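PDB 5EWY: putative ADP-Ribosyltransferase Scabin from Streptomyces scabiei 87.22, which probably transfers ADP-ribose from NAD+ to DNA, as a member of the ADP-ribosyltransferase family of toxins, and here holds an inhibitor. Local coordinates for residues A[62-70]-A[139-149]; A[114-124]-A[157-167]. All coordinates share one frame; numbering follows the deposited sequence. Where two conformers were deposited one is given.

Contact 1 (A[62-70]-A[139-149])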
loop_
_atom_site.group_PDB
_atom_site.type_symbol
_atom_site.label_atom_id
_atom_site.label_comp_id
_atom_site.label_asym_id
_atom_site.label_seq_id
_atom_site.Cartn_x
_atom_site.Cartn_y
_atom_site.Cartn_z
ATOM N N ILE A 62 8.512 14.941 -0.914
ATOM C CA ILE A 62 7.157 14.670 -0.455
ATOM C C ILE A 62 6.582 15.936 0.157
ATOM O O ILE A 62 7.234 16.603 0.971
ATOM C CB ILE A 62 7.147 13.520 0.563
ATOM C CG1 ILE A 62 7.642 12.224 -0.073
ATOM C CG2 ILE A 62 5.754 13.334 1.132
ATOM C CD1 ILE A 62 7.971 11.150 0.943
ATOM N N THR A 63 5.362 16.277 -0.244
ATOM C CA THR A 63 4.636 17.379 0.365
ATOM C C THR A 63 3.219 16.927 0.671
ATOM O O THR A 63 2.686 16.061 -0.016
ATOM C CB THR A 63 4.601 18.649 -0.540
ATOM O OG1 THR A 63 4.012 18.349 -1.816
ATOM C CG2 THR A 63 5.994 19.185 -0.757
ATOM N N PRO A 64 2.615 17.460 1.738
ATOM C CA PRO A 64 3.268 18.226 2.795
ATOM C C PRO A 64 4.166 17.310 3.620
ATOM O O PRO A 64 4.307 16.137 3.269
ATOM C CB PRO A 64 2.095 18.745 3.630
ATOM C CG PRO A 64 1.016 17.781 3.406
ATOM C CD PRO A 64 1.180 17.256 2.009
ATOM N N ASP A 65 4.761 17.829 4.690
ATOM C CA ASP A 65 5.661 17.025 5.501
ATOM C C ASP A 65 4.971 15.716 5.899
ATOM O O ASP A 65 3.883 15.756 6.494
ATOM C CB ASP A 65 6.077 17.798 6.747
ATOM C CG ASP A 65 7.028 18.943 6.432
ATOM O OD1 ASP A 65 7.759 18.857 5.421
ATOM O OD2 ASP A 65 7.046 19.929 7.199
ATOM N N PRO A 66 5.542 14.559 5.573
ATOM C CA PRO A 66 4.818 13.305 5.799
ATOM C C PRO A 66 4.807 12.915 7.266
ATOM O O PRO A 66 5.766 13.148 8.011
ATOM C CB PRO A 66 5.607 12.287 4.967
ATOM C CG PRO A 66 6.955 12.833 4.893
ATOM C CD PRO A 66 6.804 14.326 4.849
ATOM N N VAL A 67 3.677 12.373 7.678
ATOM C CA VAL A 67 3.570 11.660 8.941
ATOM C C VAL A 67 3.657 10.180 8.602
ATOM O O VAL A 67 2.761 9.615 7.961
ATOM C CB VAL A 67 2.271 12.000 9.679
ATOM C CG1 VAL A 67 2.204 11.225 10.979
ATOM C CG2 VAL A 67 2.184 13.490 9.933
ATOM N N TRP A 68 4.750 9.540 9.004
ATOM C CA TRP A 68 4.978 8.150 8.647
ATOM C C TRP A 68 4.200 7.226 9.561
ATOM O O TRP A 68 4.073 7.481 10.764
ATOM C CB TRP A 68 6.462 7.825 8.785
ATOM C CG TRP A 68 7.310 8.655 7.891
ATOM C CD1 TRP A 68 7.973 9.798 8.219
ATOM C CD2 TRP A 68 7.573 8.416 6.504
ATOM N NE1 TRP A 68 8.638 10.287 7.119
ATOM C CE2 TRP A 68 8.414 9.454 6.056
ATOM C CE3 TRP A 68 7.184 7.424 5.600
ATOM C CZ2 TRP A 68 8.869 9.528 4.739
ATOM C CZ3 TRP A 68 7.647 7.496 4.297
ATOM C CH2 TRP A 68 8.475 8.539 3.880
ATOM N N ARG A 69 3.704 6.149 8.977
ATOM C CA ARG A 69 3.062 5.091 9.740
ATOM C C ARG A 69 4.100 4.379 10.601
ATOM O O ARG A 69 5.197 4.049 10.135
ATOM C CB ARG A 69 2.417 4.119 8.763
ATOM C CG ARG A 69 2.072 2.750 9.351
ATOM C CD ARG A 69 1.287 1.960 8.328
ATOM N NE ARG A 69 1.227 0.513 8.571
ATOM C CZ ARG A 69 2.160 -0.342 8.163
ATOM N NH1 ARG A 69 2.024 -1.644 8.380
ATOM N NH2 ARG A 69 3.256 0.099 7.575
ATOM N N THR A 70 3.771 4.168 11.873
ATOM C CA THR A 70 4.690 3.523 12.798
ATOM C C THR A 70 4.153 2.195 13.298
ATOM O O THR A 70 4.840 1.527 14.079
ATOM C CB THR A 70 5.044 4.442 13.982
ATOM O OG1 THR A 70 3.855 4.777 14.698
ATOM C CG2 THR A 70 5.704 5.713 13.487
ATOM N N ALA A 139 4.433 -4.534 5.477
ATOM C CA ALA A 139 5.566 -3.712 5.091
ATOM C C ALA A 139 5.767 -2.618 6.126
ATOM O O ALA A 139 4.782 -2.082 6.656
ATOM C CB ALA A 139 5.312 -3.014 3.737
ATOM N N PRO A 140 7.008 -2.253 6.400
ATOM C CA PRO A 140 7.275 -1.159 7.336
ATOM C C PRO A 140 7.055 0.174 6.653
ATOM O O PRO A 140 7.277 0.323 5.450
ATOM C CB PRO A 140 8.763 -1.327 7.677
ATOM C CG PRO A 140 9.348 -1.986 6.477
ATOM C CD PRO A 140 8.255 -2.881 5.920
ATOM N N GLY A 141 6.615 1.140 7.441
ATOM C CA GLY A 141 6.616 2.523 6.986
ATOM C C GLY A 141 5.386 2.921 6.209
ATOM O O GLY A 141 4.261 2.524 6.525
ATOM N N GLY A 142 5.606 3.725 5.174
ATOM C CA GLY A 142 4.486 4.317 4.451
ATOM C C GLY A 142 4.046 5.626 5.068
ATOM O O GLY A 142 4.234 5.890 6.255
ATOM N N VAL A 143 3.523 6.500 4.221
ATOM C CA VAL A 143 2.995 7.784 4.664
ATOM C C VAL A 143 1.521 7.603 5.015
ATOM O O VAL A 143 0.714 7.209 4.167
ATOM C CB VAL A 143 3.164 8.854 3.574
ATOM C CG1 VAL A 143 2.589 10.166 4.060
ATOM C CG2 VAL A 143 4.636 9.014 3.174
ATOM N N ASP A 144 1.155 7.909 6.255
ATOM C CA ASP A 144 -0.240 7.835 6.673
ATOM C C ASP A 144 -0.957 9.062 6.121
ATOM O O ASP A 144 -0.716 10.190 6.557
ATOM C CB ASP A 144 -0.335 7.735 8.195
ATOM C CG ASP A 144 -1.753 7.519 8.675
ATOM O OD1 ASP A 144 -2.656 8.224 8.186
ATOM O OD2 ASP A 144 -1.983 6.655 9.549
ATOM N N VAL A 145 -1.831 8.844 5.137
ATOM C CA VAL A 145 -2.397 9.962 4.394
ATOM C C VAL A 145 -3.218 10.857 5.308
ATOM O O VAL A 145 -3.056 12.079 5.308
ATOM C CB VAL A 145 -3.209 9.463 3.191
ATOM C CG1 VAL A 145 -4.061 10.605 2.576
ATOM C CG2 VAL A 145 -2.287 8.919 2.131
ATOM N N ASN A 146 -4.140 10.275 6.074
ATOM C CA ASN A 146 -5.013 11.113 6.891
ATOM C C ASN A 146 -4.247 11.832 8.001
ATOM O O ASN A 146 -4.621 12.948 8.381
ATOM C CB ASN A 146 -6.174 10.307 7.455
ATOM C CG ASN A 146 -7.155 9.892 6.394
ATOM O OD1 ASN A 146 -7.013 10.239 5.208
ATOM N ND2 ASN A 146 -8.166 9.144 6.800
ATOM N N LYS A 147 -3.168 11.235 8.516
ATOM C CA LYS A 147 -2.352 11.940 9.499
ATOM C C LYS A 147 -1.558 13.069 8.859
ATOM O O LYS A 147 -1.203 14.039 9.539
ATOM C CB LYS A 147 -1.394 10.976 10.201
ATOM C CG LYS A 147 -2.066 10.002 11.135
ATOM C CD LYS A 147 -1.031 9.170 11.881
ATOM C CE LYS A 147 -1.670 8.059 12.699
ATOM N NZ LYS A 147 -2.679 8.588 13.651
ATOM N N THR A 148 -1.255 12.947 7.569
ATOM C CA THR A 148 -0.470 13.931 6.832
ATOM C C THR A 148 -1.316 15.063 6.271
ATOM O O THR A 148 -0.899 16.219 6.352
ATOM C CB THR A 148 0.274 13.214 5.700
ATOM O OG1 THR A 148 1.111 12.206 6.276
ATOM C CG2 THR A 148 1.128 14.160 4.873
ATOM N N ILE A 149 -2.494 14.770 5.717
ATOM C CA ILE A 149 -3.333 15.807 5.112
ATOM C C ILE A 149 -4.647 16.030 5.848
ATOM O O ILE A 149 -5.453 16.864 5.405
ATOM C CB ILE A 149 -3.569 15.578 3.605
ATOM C CG1 ILE A 149 -4.487 14.368 3.363
ATOM C CG2 ILE A 149 -2.222 15.457 2.866
ATOM C CD1 ILE A 149 -4.934 14.202 1.910
HETATM O O HOH W 1 1.728 17.085 7.318
HETATM O O HOH W 2 5.848 0.813 10.216
#

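Contact 2 (A[114-124]-A[157-167]). With 5TQ (4-(8-fluoranyl-6-oxidanylidene-1,3,4,5-tetrahydrobenzo[c][1,6]naphthyridin-2-yl)butanoic acid), chain B.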
loop_
_atom_site.group_PDB
_atom_site.type_symbol
_atom_site.label_atom_id
_atom_site.label_comp_id
_atom_site.label_asym_id
_atom_site.label_seq_id
_atom_site.Cartn_x
_atom_site.Cartn_y
_atom_site.Cartn_z
ATOM N N PRO A 114 4.967 8.983 -7.401
ATOM C CA PRO A 114 5.977 8.079 -6.836
ATOM C C PRO A 114 5.418 7.120 -5.806
ATOM O O PRO A 114 6.197 6.371 -5.199
ATOM C CB PRO A 114 6.945 9.061 -6.160
ATOM C CG PRO A 114 6.057 10.155 -5.712
ATOM C CD PRO A 114 5.068 10.335 -6.824
ATOM N N TYR A 115 4.119 7.162 -5.558
ATOM C CA TYR A 115 3.500 6.438 -4.455
ATOM C C TYR A 115 2.758 5.203 -4.946
ATOM O O TYR A 115 2.180 5.187 -6.037
ATOM C CB TYR A 115 2.484 7.340 -3.734
ATOM C CG TYR A 115 3.075 8.627 -3.248
ATOM C CD1 TYR A 115 3.979 8.633 -2.191
ATOM C CD2 TYR A 115 2.748 9.842 -3.837
ATOM C CE1 TYR A 115 4.551 9.812 -1.749
ATOM C CE2 TYR A 115 3.294 11.016 -3.388
ATOM C CZ TYR A 115 4.198 10.998 -2.347
ATOM O OH TYR A 115 4.752 12.168 -1.910
ATOM N N VAL A 116 2.757 4.163 -4.115
ATOM C CA VAL A 116 1.814 3.063 -4.254
ATOM C C VAL A 116 0.822 3.164 -3.107
ATOM O O VAL A 116 1.223 3.138 -1.935
ATOM C CB VAL A 116 2.509 1.696 -4.271
ATOM C CG1 VAL A 116 1.483 0.574 -4.238
ATOM C CG2 VAL A 116 3.383 1.562 -5.518
ATOM N N SER A 117 -0.460 3.240 -3.439
ATOM C CA SER A 117 -1.507 3.384 -2.440
ATOM C C SER A 117 -1.870 2.039 -1.849
ATOM O O SER A 117 -2.018 1.044 -2.555
ATOM C CB SER A 117 -2.767 3.957 -3.060
ATOM O OG SER A 117 -2.530 5.289 -3.500
ATOM N N THR A 118 -2.051 2.035 -0.533
ATOM C CA THR A 118 -2.555 0.895 0.225
ATOM C C THR A 118 -3.552 1.453 1.221
ATOM O O THR A 118 -3.691 2.666 1.383
ATOM C CB THR A 118 -1.435 0.144 0.969
ATOM O OG1 THR A 118 -0.957 0.935 2.064
ATOM C CG2 THR A 118 -0.265 -0.211 0.006
ATOM N N THR A 119 -4.209 0.556 1.951
ATOM C CA THR A 119 -5.191 0.976 2.934
ATOM C C THR A 119 -5.089 0.140 4.201
ATOM O O THR A 119 -4.765 -1.042 4.160
ATOM C CB THR A 119 -6.630 0.888 2.347
ATOM O OG1 THR A 119 -7.591 1.238 3.333
ATOM C CG2 THR A 119 -6.929 -0.480 1.807
ATOM N N TYR A 120 -5.507 0.757 5.303
ATOM C CA TYR A 120 -5.703 0.031 6.541
ATOM C C TYR A 120 -6.951 -0.843 6.514
ATOM O O TYR A 120 -7.112 -1.702 7.390
ATOM C CB TYR A 120 -5.876 1.030 7.690
ATOM C CG TYR A 120 -4.665 1.834 8.101
ATOM C CD1 TYR A 120 -3.627 1.250 8.803
ATOM C CD2 TYR A 120 -4.620 3.213 7.899
ATOM C CE1 TYR A 120 -2.543 1.989 9.240
ATOM C CE2 TYR A 120 -3.523 3.959 8.324
ATOM C CZ TYR A 120 -2.507 3.335 9.016
ATOM O OH TYR A 120 -1.415 4.048 9.462
ATOM N N ASP A 121 -7.842 -0.650 5.543
ATOM C CA ASP A 121 -9.172 -1.267 5.523
ATOM C C ASP A 121 -9.177 -2.501 4.624
ATOM O O ASP A 121 -9.137 -2.385 3.380
ATOM C CB ASP A 121 -10.166 -0.222 5.015
ATOM C CG ASP A 121 -11.589 -0.707 4.995
ATOM O OD1 ASP A 121 -11.867 -1.850 5.390
ATOM O OD2 ASP A 121 -12.456 0.108 4.556
ATOM N N HIS A 122 -9.266 -3.676 5.250
ATOM C CA HIS A 122 -9.368 -4.934 4.527
ATOM C C HIS A 122 -10.448 -4.910 3.455
ATOM O O HIS A 122 -10.298 -5.572 2.414
ATOM C CB HIS A 122 -9.634 -6.053 5.528
ATOM C CG HIS A 122 -9.924 -7.367 4.874
ATOM N ND1 HIS A 122 -11.188 -7.738 4.473
ATOM C CD2 HIS A 122 -9.097 -8.365 4.474
ATOM C CE1 HIS A 122 -11.134 -8.911 3.876
ATOM N NE2 HIS A 122 -9.878 -9.319 3.861
ATOM N N ASP A 123 -11.548 -4.224 3.723
ATOM C CA ASP A 123 -12.744 -4.259 2.877
ATOM C C ASP A 123 -12.800 -3.174 1.801
ATOM O O ASP A 123 -13.810 -3.083 1.100
ATOM C CB ASP A 123 -14.002 -4.161 3.741
ATOM C CG ASP A 123 -14.150 -5.318 4.670
ATOM O OD1 ASP A 123 -13.695 -6.428 4.354
ATOM O OD2 ASP A 123 -14.711 -5.082 5.744
ATOM N N LEU A 124 -11.769 -2.347 1.665
ATOM C CA LEU A 124 -11.872 -1.264 0.701
ATOM C C LEU A 124 -11.994 -1.810 -0.710
ATOM O O LEU A 124 -12.520 -1.127 -1.601
ATOM C CB LEU A 124 -10.669 -0.321 0.832
ATOM C CG LEU A 124 -10.852 1.013 0.060
ATOM C CD1 LEU A 124 -11.870 1.850 0.759
ATOM C CD2 LEU A 124 -9.545 1.734 0.034
ATOM N N ASP A 157 -12.221 8.366 3.940
ATOM C CA ASP A 157 -12.694 7.043 4.334
ATOM C C ASP A 157 -11.927 5.921 3.651
ATOM O O ASP A 157 -12.167 4.754 3.981
ATOM C CB ASP A 157 -14.204 6.893 4.101
ATOM C CG ASP A 157 -15.041 7.542 5.200
ATOM O OD1 ASP A 157 -14.533 7.745 6.326
ATOM O OD2 ASP A 157 -16.225 7.840 4.936
ATOM N N GLN A 158 -10.955 6.232 2.798
ATOM C CA GLN A 158 -10.091 5.203 2.255
ATOM C C GLN A 158 -8.966 4.810 3.208
ATOM O O GLN A 158 -8.264 3.827 2.939
ATOM C CB GLN A 158 -9.438 5.669 0.961
ATOM C CG GLN A 158 -10.365 5.977 -0.177
ATOM C CD GLN A 158 -9.563 6.253 -1.437
ATOM O OE1 GLN A 158 -8.670 7.141 -1.464
ATOM N NE2 GLN A 158 -9.843 5.490 -2.474
ATOM N N VAL A 159 -8.749 5.591 4.272
ATOM C CA VAL A 159 -7.736 5.317 5.292
ATOM C C VAL A 159 -6.444 4.801 4.656
ATOM O O VAL A 159 -5.937 3.703 4.959
ATOM C CB VAL A 159 -8.272 4.467 6.462
ATOM C CG1 VAL A 159 -9.330 5.228 7.221
ATOM C CG2 VAL A 159 -8.796 3.118 5.996
ATOM N N GLU A 160 -5.879 5.638 3.799
ATOM C CA GLU A 160 -4.801 5.285 2.889
ATOM C C GLU A 160 -3.446 5.406 3.570
ATOM O O GLU A 160 -3.212 6.290 4.402
ATOM C CB GLU A 160 -4.847 6.205 1.666
ATOM C CG GLU A 160 -3.819 5.869 0.629
ATOM C CD GLU A 160 -3.900 6.728 -0.597
ATOM O OE1 GLU A 160 -4.906 7.451 -0.746
ATOM O OE2 GLU A 160 -2.943 6.660 -1.399
ATOM N N VAL A 161 -2.547 4.521 3.166
ATOM C CA VAL A 161 -1.123 4.597 3.467
ATOM C C VAL A 161 -0.409 4.583 2.117
ATOM O O VAL A 161 -0.570 3.643 1.316
ATOM C CB VAL A 161 -0.660 3.439 4.368
ATOM C CG1 VAL A 161 0.858 3.501 4.603
ATOM C CG2 VAL A 161 -1.410 3.440 5.710
ATOM N N ALA A 162 0.373 5.626 1.854
ATOM C CA ALA A 162 1.038 5.793 0.567
ATOM C C ALA A 162 2.512 5.430 0.689
ATOM O O ALA A 162 3.243 6.034 1.487
ATOM C CB ALA A 162 0.919 7.236 0.101
ATOM N N PHE A 163 2.960 4.466 -0.118
ATOM C CA PHE A 163 4.332 3.984 -0.041
ATOM C C PHE A 163 5.206 4.677 -1.077
ATOM O O PHE A 163 5.101 4.370 -2.278
ATOM C CB PHE A 163 4.401 2.462 -0.202
ATOM C CG PHE A 163 4.086 1.751 1.070
ATOM C CD1 PHE A 163 5.084 1.467 1.987
ATOM C CD2 PHE A 163 2.770 1.464 1.409
ATOM C CE1 PHE A 163 4.786 0.867 3.195
ATOM C CE2 PHE A 163 2.457 0.875 2.613
ATOM C CZ PHE A 163 3.458 0.577 3.514
ATOM N N PRO A 164 6.056 5.629 -0.692
ATOM C CA PRO A 164 6.939 6.270 -1.682
ATOM C C PRO A 164 7.983 5.282 -2.174
ATOM O O PRO A 164 8.676 4.644 -1.376
ATOM C CB PRO A 164 7.580 7.429 -0.910
ATOM C CG PRO A 164 6.841 7.513 0.406
ATOM C CD PRO A 164 6.311 6.125 0.667
ATOM N N GLY A 165 8.075 5.134 -3.487
ATOM C CA GLY A 165 8.928 4.131 -4.076
ATOM C C GLY A 165 8.297 2.766 -4.151
ATOM O O GLY A 165 8.957 1.820 -4.602
ATOM N N GLY A 166 7.042 2.638 -3.741
ATOM C CA GLY A 166 6.360 1.362 -3.778
ATOM C C GLY A 166 6.847 0.398 -2.718
ATOM O O GLY A 166 7.300 0.791 -1.643
ATOM N N ILE A 167 6.683 -0.887 -3.026
ATOM C CA ILE A 167 6.755 -1.958 -2.030
ATOM C C ILE A 167 7.403 -3.173 -2.673
ATOM O O ILE A 167 6.861 -3.733 -3.639
ATOM C CB ILE A 167 5.355 -2.348 -1.534
ATOM C CG1 ILE A 167 4.565 -1.124 -1.040
ATOM C CG2 ILE A 167 5.465 -3.411 -0.421
ATOM C CD1 ILE A 167 3.113 -1.433 -0.803
HETATM N N12 5TQ B . -5.838 3.160 -7.675
HETATM C C13 5TQ B . -5.856 1.871 -8.017
HETATM C C15 5TQ B . -5.807 4.218 -8.735
HETATM C C17 5TQ B . -3.587 4.184 -9.974
HETATM C C01 5TQ B . -6.278 2.236 -1.616
HETATM C C02 5TQ B . -6.322 3.562 -1.208
HETATM C C03 5TQ B . -6.273 4.597 -2.135
HETATM C C04 5TQ B . -6.156 4.302 -3.486
HETATM C C05 5TQ B . -6.130 2.965 -3.930
HETATM C C06 5TQ B . -6.175 1.936 -2.975
HETATM C C07 5TQ B . -6.163 0.547 -3.418
HETATM C C08 5TQ B . -6.015 2.628 -5.329
HETATM C C09 5TQ B . -5.994 1.246 -5.668
HETATM N N10 5TQ B . -6.046 0.269 -4.730
HETATM C C11 5TQ B . -5.956 3.549 -6.385
HETATM C C14 5TQ B . -5.882 0.897 -7.073
HETATM C C16 5TQ B . -5.070 3.875 -10.022
HETATM C C18 5TQ B . -2.804 3.035 -9.373
HETATM O O19 5TQ B . -6.217 -0.393 -2.581
HETATM F F20 5TQ B . -6.430 3.839 0.092
HETATM O O21 5TQ B . -1.741 2.658 -9.933
HETATM O O22 5TQ B . -3.223 2.479 -8.342
HETATM O O HOH W 3 -12.789 2.696 5.493
#

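Contact 1 (A[62-70]-A[139-149])
V67, W68 and R69 run along the edge of strand 143-144 and the start of helix 145-149, bridged to it at W68 and V143, so an N-terminal loop lies beside the outer strand of the three-stranded sheet. Two backbone bonds flank the bridge: D144 N gives to V67 O (2.9 Å), and R69 N to G142 O. V67 N is taken by a side chain instead, T148 OG1 at 2.9 Å and 164°. That hydroxyl in turn donates to D144 O (2.7 Å), which also accepts T148 N. D144 N-caps the helix, OD1 accepting from K147 N, while OD2 is held by Y120 OH. V143 CG2 sits over the six-membered ring of W68, 4.0 Å from its centroid, and the V67 side chain crosses that of K147 at about a right angle, CG1 against CB. A water joins D65 O to T148 O. R69 has CG anti to its own N (chi1 162°) and an extended chain, which carries the guanidinium past G142 to the loop at A139-G141. NH1 bonds to G73 O and only weakly to A139 O; NH2 forks between A139 O and G141 O, both near the guanidinium plane and 2.8 Å away.

Contact 2 (A[114-124]-A[157-167])
S117 OG meets E160 OE2 at only 2.5 Å, a very short hydrogen bond that comes from above the carboxylate plane and joins neighbouring antiparallel strands beside the inhibitor. The glutamate reaches it fully extended, CG anti to the backbone N (chi1 -177°), its stem running past T118 O. S117-T118-T119 and Q158-V159-E160 are consistent with the Ser-Thr-Ser/Thr strand and Gln-X-Glu motif of the ADP-ribosyltransferase fold, whose glutamate is generally catalytic. Strands 115-119 and 160-164 pair regularly, V116-F163 and T118-V161 being hydrogen-bonded pairs. V161 O takes two donors from opposite faces of its plane, T118 N and T118 OG1 (2.8 Å). At the end of the strand, T119 OG1 donates to Q158 O at 2.7 Å and accepts D121 N in an ST turn. V161 CG2 lies over one face of the Y120 ring, 3.7 Å from its centroid. At the other end P164 CG meets the Y115 ring edge in its plane, and a type II turn through G165 presses G166 CA against V116 CG2. The inhibitor's fluorine F20 is 3.2 Å from T118 O, L124 CD2 touches its ring carbon C01, and the Q158 amide end lies against C03. On this side of the pocket S117 OG, itself hydrogen-bonded to Y106 OH, probably steadies the E160 carboxylate beside the bound ring.

From the N terminus, loop 62-70 comes first and, after strand 75-79 and helices 83-89 and 103-108, segment 114-124 follows; their partners 139-149 and 157-167 come in the same order, so contacts 1 and 2 cross. Contact 1 closes a loop of 68 residues and contact 2 one of 32. Strand 160-164 is central in the three-stranded sheet, between 115-119 and 143-144, so contact 1 adds the loop beyond its 143-144 edge while contact 2 joins its other two strands. Direct ties run between them: V143 N to A162 O, and P140 O packs on F163 CE1. Helix 103-108 touches side chains of both contacts.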